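Local coordinates for protein disulfide oxidoreductase (Xylella fastidiosa, PDB 2REM) that probably catalyses thiol-disulfide exchange in the periplasm, passing disulfide bonds to other proteins as a DsbA-type oxidoreductase, at residues E136-K139 / R140-A144; A65-G68 / G69-P73; T179-L182 / V183-R187. One frame throughout, in Å; residues are numbered along the deposited sequence.

Interaction 1: residues E136-K139 / R140-A144; sequences EVEK and RFQAA
Glu136 OE2 is gripped by two nitrogens of Arg140, one turn further along helix 135-151. The main bond runs from Arg140 NE to Glu136 OE2 at 2.7 Å and is almost straight, 175° at the hydrogen. Arg140 NH2 adds a weak bond to Glu136 OE2 at 3.4 Å. The oxygen sits at the guanidinium edge, in its plane, and accepts the NE bond with its anti lone pair. The carboxylate plane stands at a right angle to the guanidinium. Glu136 bends at CG (chi2 51°), which turns its carboxylate toward Arg140, while the arginine reaches out extended from CG to NE. A second acid, Asp82, lies at long range from Arg140 NH1 and gives a weak ion pair.

Glu138 and Gln142 form the next pair. They lie side by side and point the same way. Gln142 NE2 gives a hydrogen bond to Glu138 OE2 at 3.0 Å, approaching from above the carboxylate plane. Glu138 OE1 makes a salt bridge with Arg76, and Gln142 OE1 accepts from Arg145 NE. Between these polar pairs the backbone keeps the i to i+4 pattern, as in Phe141 N to Val137 O at 2.6 Å. Phe141 turns its ring away from this stretch, toward helix 71-83, where Arg76 makes a cation-pi contact with it. Both glutamates thus have positive partners, which would probably favour their charged forms, and Arg76 ties the Glu138 carboxylate to helix 71-83.

Interaction 2: residues A65-G68 / G69-P73; sequences AVFG and GVWDP
Gly68 to Trp71 form a type II' beta turn, closed by a weak bond from Trp71 N to Gly68 O at 3.1 Å. Both Gly68 and Gly69 have positive phi, a backbone shape that glycine takes easily. Beside the turn the indole of Trp71 meets Phe67, the residue just before it. Phe67 CB lies over the five-membered ring of Trp71, 3.7 Å from its centroid, as a CH-pi contact. The Phe67 ring then turns its edge to the indole face. This edge-to-face pair has centroids of the Phe67 ring and the Trp71 six-membered ring 4.9 Å apart and planes at 58°. The atom doing the touching is Phe67 CD2, which sits above the indole. Ala65 CB reaches the benzo side of the indole at Trp71 CE3, 3.7 Å away, and also rests over the centre of the Phe67 ring.

In the thioredoxin-type fold this turn leads from strand 58-64 into helix 71-83. Trp71 also touches the CxxC motif of Cys37 and Cys40, the predicted redox pair, which is not disulfide-bonded in this structure. Phe67 and Trp71 both pack on Thr156, in the loop before strand 158-161.

Asp72 reaches back across the turn. Its CG is anti to its own carbonyl carbon (chi1 -72°), and this brings OD1 to the amide of Gly68. The bond from Gly68 N to Asp72 OD1 is 2.8 Å long, bent to 146°, and comes from above the carboxylate plane. Val66 crosses Asp72 at about a right angle, with Val66 CG1 3.4 Å from Asp72 OD1. One water bridges the two arms of the loop, donating to Ala65 O at 2.6 Å and to Trp71 O at 2.7 Å.

Interaction 3: residues T179-L182 / V183-R187; sequences TDYL and VSRER
Tyr181 and Arg185 lean against each other on helix 172-190, the C-terminal helix of the thioredoxin-type fold. Their ring and guanidinium planes are 50° apart. Tyr181 CE1 lies over one guanidinium face, displaced toward its rim, and Tyr181 OH comes within 3.5 Å of Arg185 CD. The arginine starts out extended and then bends at CD (chi3 60°), which swings the guanidinium back past the tyrosine. There Arg185 NH1 hydrogen-bonds to Tyr11 OH, and Tyr165 makes a cation-pi contact with the same group.

Leu182 lies alongside Arg185 and points the same way. Its CD2 touches Arg185 NH2 at 3.4 Å, meeting the guanidinium obliquely. Toward the sheet the contacts are largely apolar. Here the side chains of Thr179 and Val183 cross obliquely, with Thr179 CG2 4.1 Å from Val183 CG2, and both residues pack on Val29 of strand 27-33. Leu182 packs beside them on Tyr165 and Val167 of strand 165-167.

Regular i to i+4 backbone bonds hold the turns together, such as Val183 N to Thr179 O at 2.7 Å. Glu186 OE2 is hydrogen-bonded to Asn162 ND2. One water links three groups at the polar edge. It accepts from Arg185 NE at 2.7 Å, in the guanidinium plane, and donates to Leu182 O at 2.8 Å and to Glu186 OE1 at 2.7 Å.

In the fold
All three contacts are local, so none encloses a long loop. They follow in series, and none nests in or crosses another. Interaction 2 comes first, at the turn between strand 58-64 and helix 71-83. Interaction 1 follows in the first half of helix 135-151. These two touch: Phe141 CZ packs on Val66 CG1 at 3.3 Å, and Ala144 also meets Val66. Helix 135-151 is thereby joined to the start of helix 71-83 and the loop before it. Interaction 3 is last, on the C-terminal helix against the sheet. It lies across the chain's centre from interaction 2, with nearest atoms about 16 Å apart.

Interaction 1: residues E136-K139 / R140-A144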
loop_
_atom_site.group_PDB
_atom_site.type_symbol
_atom_site.label_atom_id
_atom_site.label_comp_id
_atom_site.label_asym_id
_atom_site.label_seq_id
_atom_site.Cartn_x
_atom_site.Cartn_y
_atom_site.Cartn_z
ATOM N N GLU A 136 -13.674 8.231 -9.363
ATOM C CA GLU A 136 -12.266 8.457 -9.011
ATOM C C GLU A 136 -11.720 7.233 -8.312
ATOM O O GLU A 136 -10.636 6.745 -8.630
ATOM C CB GLU A 136 -12.069 9.703 -8.134
ATOM C CG GLU A 136 -10.584 9.997 -7.809
ATOM C CD GLU A 136 -9.680 10.032 -9.046
ATOM O OE1 GLU A 136 -10.146 10.410 -10.148
ATOM O OE2 GLU A 136 -8.488 9.686 -8.906
ATOM N N VAL A 137 -12.490 6.727 -7.361
ATOM C CA VAL A 137 -12.106 5.519 -6.654
ATOM C C VAL A 137 -12.001 4.309 -7.582
ATOM O O VAL A 137 -11.049 3.531 -7.483
ATOM C CB VAL A 137 -13.051 5.267 -5.471
ATOM C CG1 VAL A 137 -12.955 3.801 -4.989
ATOM C CG2 VAL A 137 -12.685 6.243 -4.366
ATOM N N GLU A 138 -12.961 4.168 -8.493
ATOM C CA GLU A 138 -12.947 3.038 -9.416
ATOM C C GLU A 138 -11.690 3.120 -10.291
ATOM O O GLU A 138 -10.998 2.113 -10.499
ATOM C CB GLU A 138 -14.215 3.035 -10.267
ATOM C CG GLU A 138 -14.214 2.045 -11.411
ATOM C CD GLU A 138 -14.280 0.570 -10.974
ATOM O OE1 GLU A 138 -14.574 0.302 -9.787
ATOM O OE2 GLU A 138 -14.050 -0.319 -11.846
ATOM N N LYS A 139 -11.389 4.328 -10.774
ATOM C CA LYS A 139 -10.127 4.557 -11.493
ATOM C C LYS A 139 -8.883 4.117 -10.709
ATOM O O LYS A 139 -8.051 3.354 -11.221
ATOM C CB LYS A 139 -10.012 6.013 -11.939
ATOM C CG LYS A 139 -8.741 6.309 -12.681
ATOM C CD LYS A 139 -8.654 7.773 -13.007
ATOM C CE LYS A 139 -7.302 8.075 -13.632
ATOM N NZ LYS A 139 -7.354 9.436 -14.184
ATOM N N ARG A 140 -8.759 4.595 -9.470
ATOM C CA ARG A 140 -7.649 4.233 -8.595
ATOM C C ARG A 140 -7.652 2.737 -8.271
ATOM O O ARG A 140 -6.589 2.098 -8.179
ATOM C CB ARG A 140 -7.743 5.028 -7.280
ATOM C CG ARG A 140 -7.615 6.508 -7.536
ATOM C CD ARG A 140 -7.575 7.271 -6.263
ATOM N NE ARG A 140 -7.476 8.682 -6.559
ATOM C CZ ARG A 140 -6.950 9.591 -5.755
ATOM N NH1 ARG A 140 -6.451 9.242 -4.587
ATOM N NH2 ARG A 140 -6.925 10.855 -6.149
ATOM N N PHE A 141 -8.854 2.189 -8.096
ATOM C CA PHE A 141 -9.009 0.755 -7.844
ATOM C C PHE A 141 -8.505 -0.072 -9.034
ATOM O O PHE A 141 -7.745 -1.040 -8.870
ATOM C CB PHE A 141 -10.490 0.458 -7.540
ATOM C CG PHE A 141 -10.792 -0.987 -7.279
ATOM C CD1 PHE A 141 -10.883 -1.464 -5.976
ATOM C CD2 PHE A 141 -11.027 -1.864 -8.348
ATOM C CE1 PHE A 141 -11.188 -2.815 -5.743
ATOM C CE2 PHE A 141 -11.366 -3.201 -8.129
ATOM C CZ PHE A 141 -11.439 -3.679 -6.826
ATOM N N GLN A 142 -8.890 0.320 -10.238
ATOM C CA GLN A 142 -8.366 -0.337 -11.426
ATOM C C GLN A 142 -6.851 -0.151 -11.570
ATOM O O GLN A 142 -6.148 -1.073 -11.964
ATOM C CB GLN A 142 -9.105 0.119 -12.673
ATOM C CG GLN A 142 -10.561 -0.345 -12.713
ATOM C CD GLN A 142 -10.699 -1.842 -12.528
ATOM O OE1 GLN A 142 -9.799 -2.618 -12.892
ATOM N NE2 GLN A 142 -11.823 -2.266 -11.950
ATOM N N ALA A 143 -6.347 1.032 -11.230
ATOM C CA ALA A 143 -4.907 1.270 -11.332
ATOM C C ALA A 143 -4.176 0.364 -10.333
ATOM O O ALA A 143 -3.147 -0.220 -10.667
ATOM C CB ALA A 143 -4.597 2.727 -11.053
ATOM N N ALA A 144 -4.713 0.258 -9.119
ATOM C CA ALA A 144 -4.139 -0.619 -8.087
ATOM C C ALA A 144 -4.180 -2.080 -8.521
ATOM O O ALA A 144 -3.203 -2.824 -8.331
ATOM C CB ALA A 144 -4.862 -0.437 -6.762
#

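Interaction 2: residues A65-G68 / G69-P73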
loop_
_atom_site.group_PDB
_atom_site.type_symbol
_atom_site.label_atom_id
_atom_site.label_comp_id
_atom_site.label_asym_id
_atom_site.label_seq_id
_atom_site.Cartn_x
_atom_site.Cartn_y
_atom_site.Cartn_z
ATOM N N ALA A 65 -3.971 -3.769 -1.990
ATOM C CA ALA A 65 -4.065 -5.038 -2.667
ATOM C C ALA A 65 -5.500 -5.317 -3.112
ATOM O O ALA A 65 -6.432 -5.485 -2.283
ATOM C CB ALA A 65 -3.536 -6.186 -1.757
ATOM N N VAL A 66 -5.653 -5.380 -4.429
ATOM C CA VAL A 66 -6.917 -5.724 -5.052
ATOM C C VAL A 66 -6.795 -7.173 -5.441
ATOM O O VAL A 66 -6.427 -7.509 -6.583
ATOM C CB VAL A 66 -7.251 -4.808 -6.245
ATOM C CG1 VAL A 66 -8.554 -5.248 -6.884
ATOM C CG2 VAL A 66 -7.372 -3.353 -5.746
ATOM N N PHE A 67 -7.057 -8.036 -4.459
ATOM C CA PHE A 67 -6.755 -9.455 -4.598
ATOM C C PHE A 67 -8.055 -10.253 -4.727
ATOM O O PHE A 67 -8.033 -11.477 -4.781
ATOM C CB PHE A 67 -5.955 -9.951 -3.379
ATOM C CG PHE A 67 -4.491 -9.547 -3.362
ATOM C CD1 PHE A 67 -3.874 -8.947 -4.461
ATOM C CD2 PHE A 67 -3.722 -9.827 -2.238
ATOM C CE1 PHE A 67 -2.522 -8.613 -4.421
ATOM C CE2 PHE A 67 -2.383 -9.511 -2.188
ATOM C CZ PHE A 67 -1.774 -8.885 -3.289
ATOM N N GLY A 68 -9.189 -9.554 -4.787
ATOM C CA GLY A 68 -10.466 -10.223 -4.906
ATOM C C GLY A 68 -11.048 -10.464 -3.527
ATOM O O GLY A 68 -10.430 -10.121 -2.517
ATOM N N GLY A 69 -12.234 -11.057 -3.489
ATOM C CA GLY A 69 -12.895 -11.381 -2.230
ATOM C C GLY A 69 -12.884 -10.245 -1.213
ATOM O O GLY A 69 -13.248 -9.098 -1.520
ATOM N N VAL A 70 -12.459 -10.569 0.010
ATOM C CA VAL A 70 -12.529 -9.623 1.120
ATOM C C VAL A 70 -11.593 -8.438 0.949
ATOM O O VAL A 70 -11.806 -7.391 1.547
ATOM C CB VAL A 70 -12.264 -10.298 2.506
ATOM C CG1 VAL A 70 -13.313 -11.381 2.790
ATOM C CG2 VAL A 70 -10.842 -10.865 2.586
ATOM N N TRP A 71 -10.535 -8.611 0.155
ATOM C CA TRP A 71 -9.547 -7.557 -0.024
ATOM C C TRP A 71 -10.163 -6.333 -0.686
ATOM O O TRP A 71 -9.781 -5.211 -0.388
ATOM C CB TRP A 71 -8.408 -8.066 -0.913
ATOM C CG TRP A 71 -7.665 -9.245 -0.342
ATOM C CD1 TRP A 71 -8.028 -10.569 -0.376
ATOM C CD2 TRP A 71 -6.427 -9.184 0.362
ATOM N NE1 TRP A 71 -7.055 -11.344 0.239
ATOM C CE2 TRP A 71 -6.069 -10.509 0.707
ATOM C CE3 TRP A 71 -5.561 -8.135 0.708
ATOM C CZ2 TRP A 71 -4.889 -10.805 1.392
ATOM C CZ3 TRP A 71 -4.395 -8.435 1.376
ATOM C CH2 TRP A 71 -4.071 -9.755 1.717
ATOM N N ASP A 72 -11.096 -6.563 -1.610
ATOM C CA ASP A 72 -11.505 -5.495 -2.535
ATOM C C ASP A 72 -12.272 -4.357 -1.876
ATOM O O ASP A 72 -11.939 -3.208 -2.127
ATOM C CB ASP A 72 -12.250 -6.053 -3.750
ATOM C CG ASP A 72 -11.338 -6.788 -4.696
ATOM O OD1 ASP A 72 -10.134 -6.932 -4.406
ATOM O OD2 ASP A 72 -11.830 -7.218 -5.750
ATOM N N PRO A 73 -13.286 -4.659 -1.029
ATOM C CA PRO A 73 -13.931 -3.582 -0.288
ATOM C C PRO A 73 -12.944 -2.728 0.491
ATOM O O PRO A 73 -13.085 -1.491 0.544
ATOM C CB PRO A 73 -14.870 -4.327 0.677
ATOM C CG PRO A 73 -15.207 -5.570 -0.017
ATOM C CD PRO A 73 -13.936 -5.964 -0.752
HETATM O O HOH W 1 -7.196 -4.782 0.100
#

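Interaction 3: residues T179-L182 / V183-R187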
loop_
_atom_site.group_PDB
_atom_site.type_symbol
_atom_site.label_atom_id
_atom_site.label_comp_id
_atom_site.label_asym_id
_atom_site.label_seq_id
_atom_site.Cartn_x
_atom_site.Cartn_y
_atom_site.Cartn_z
ATOM N N THR A 179 14.930 -3.109 0.984
ATOM C CA THR A 179 14.383 -1.915 0.355
ATOM C C THR A 179 15.445 -0.815 0.344
ATOM O O THR A 179 15.659 -0.172 -0.687
ATOM C CB THR A 179 13.126 -1.418 1.080
ATOM O OG1 THR A 179 12.162 -2.463 1.100
ATOM C CG2 THR A 179 12.533 -0.202 0.375
ATOM N N ASP A 180 16.106 -0.611 1.484
ATOM C CA ASP A 180 17.201 0.368 1.596
ATOM C C ASP A 180 18.265 0.119 0.546
ATOM O O ASP A 180 18.700 1.043 -0.143
ATOM C CB ASP A 180 17.854 0.318 2.977
ATOM C CG ASP A 180 17.000 0.932 4.042
ATOM O OD1 ASP A 180 16.065 1.678 3.707
ATOM O OD2 ASP A 180 17.281 0.666 5.219
ATOM N N TYR A 181 18.700 -1.135 0.442
ATOM C CA TYR A 181 19.695 -1.512 -0.567
ATOM C C TYR A 181 19.229 -1.140 -1.985
ATOM O O TYR A 181 20.002 -0.560 -2.760
ATOM C CB TYR A 181 20.031 -3.022 -0.483
ATOM C CG TYR A 181 20.683 -3.552 -1.738
ATOM C CD1 TYR A 181 19.922 -4.125 -2.748
ATOM C CD2 TYR A 181 22.062 -3.428 -1.933
ATOM C CE1 TYR A 181 20.517 -4.600 -3.915
ATOM C CE2 TYR A 181 22.663 -3.881 -3.089
ATOM C CZ TYR A 181 21.873 -4.469 -4.079
ATOM O OH TYR A 181 22.451 -4.933 -5.234
ATOM N N LEU A 182 17.988 -1.498 -2.314
ATOM C CA LEU A 182 17.432 -1.248 -3.656
ATOM C C LEU A 182 17.249 0.237 -3.905
ATOM O O LEU A 182 17.499 0.709 -5.018
ATOM C CB LEU A 182 16.079 -1.943 -3.850
ATOM C CG LEU A 182 16.061 -3.475 -3.834
ATOM C CD1 LEU A 182 14.606 -3.934 -3.774
ATOM C CD2 LEU A 182 16.779 -4.010 -5.080
ATOM N N VAL A 183 16.787 0.961 -2.883
ATOM C CA VAL A 183 16.646 2.420 -3.002
ATOM C C VAL A 183 18.013 3.077 -3.210
ATOM O O VAL A 183 18.180 3.917 -4.085
ATOM C CB VAL A 183 15.936 3.046 -1.792
ATOM C CG1 VAL A 183 16.168 4.569 -1.788
ATOM C CG2 VAL A 183 14.421 2.710 -1.795
ATOM N N SER A 184 19.009 2.678 -2.426
ATOM C CA SER A 184 20.353 3.228 -2.608
ATOM C C SER A 184 20.934 2.898 -3.969
ATOM O O SER A 184 21.660 3.714 -4.573
ATOM C CB SER A 184 21.276 2.717 -1.519
ATOM O OG SER A 184 20.864 3.280 -0.293
ATOM N N ARG A 185 20.637 1.693 -4.435
ATOM C CA ARG A 185 21.148 1.245 -5.719
ATOM C C ARG A 185 20.514 2.045 -6.868
ATOM O O ARG A 185 21.205 2.423 -7.793
ATOM C CB ARG A 185 20.933 -0.252 -5.903
ATOM C CG ARG A 185 21.701 -0.805 -7.089
ATOM C CD ARG A 185 21.499 -2.265 -7.265
ATOM N NE ARG A 185 20.102 -2.618 -7.485
ATOM C CZ ARG A 185 19.720 -3.836 -7.852
ATOM N NH1 ARG A 185 20.646 -4.773 -8.057
ATOM N NH2 ARG A 185 18.436 -4.116 -8.031
ATOM N N GLU A 186 19.212 2.306 -6.783
ATOM C CA GLU A 186 18.530 3.204 -7.723
ATOM C C GLU A 186 19.119 4.601 -7.680
ATOM O O GLU A 186 19.347 5.229 -8.729
ATOM C CB GLU A 186 17.035 3.287 -7.421
ATOM C CG GLU A 186 16.308 1.975 -7.675
ATOM C CD GLU A 186 16.579 1.447 -9.089
ATOM O OE1 GLU A 186 17.386 0.505 -9.244
ATOM O OE2 GLU A 186 15.988 1.986 -10.041
ATOM N N ARG A 187 19.379 5.076 -6.467
ATOM C CA ARG A 187 19.958 6.394 -6.301
ATOM C C ARG A 187 21.343 6.462 -6.970
ATOM O O ARG A 187 21.650 7.402 -7.712
ATOM C CB ARG A 187 20.024 6.725 -4.821
ATOM C CG ARG A 187 20.468 8.136 -4.532
ATOM C CD ARG A 187 20.371 8.426 -3.061
ATOM N NE ARG A 187 18.992 8.527 -2.598
ATOM C CZ ARG A 187 18.470 7.788 -1.624
ATOM N NH1 ARG A 187 19.213 6.873 -1.003
ATOM N NH2 ARG A 187 17.213 7.971 -1.259
HETATM O O HOH W 2 17.841 -1.115 -7.180
#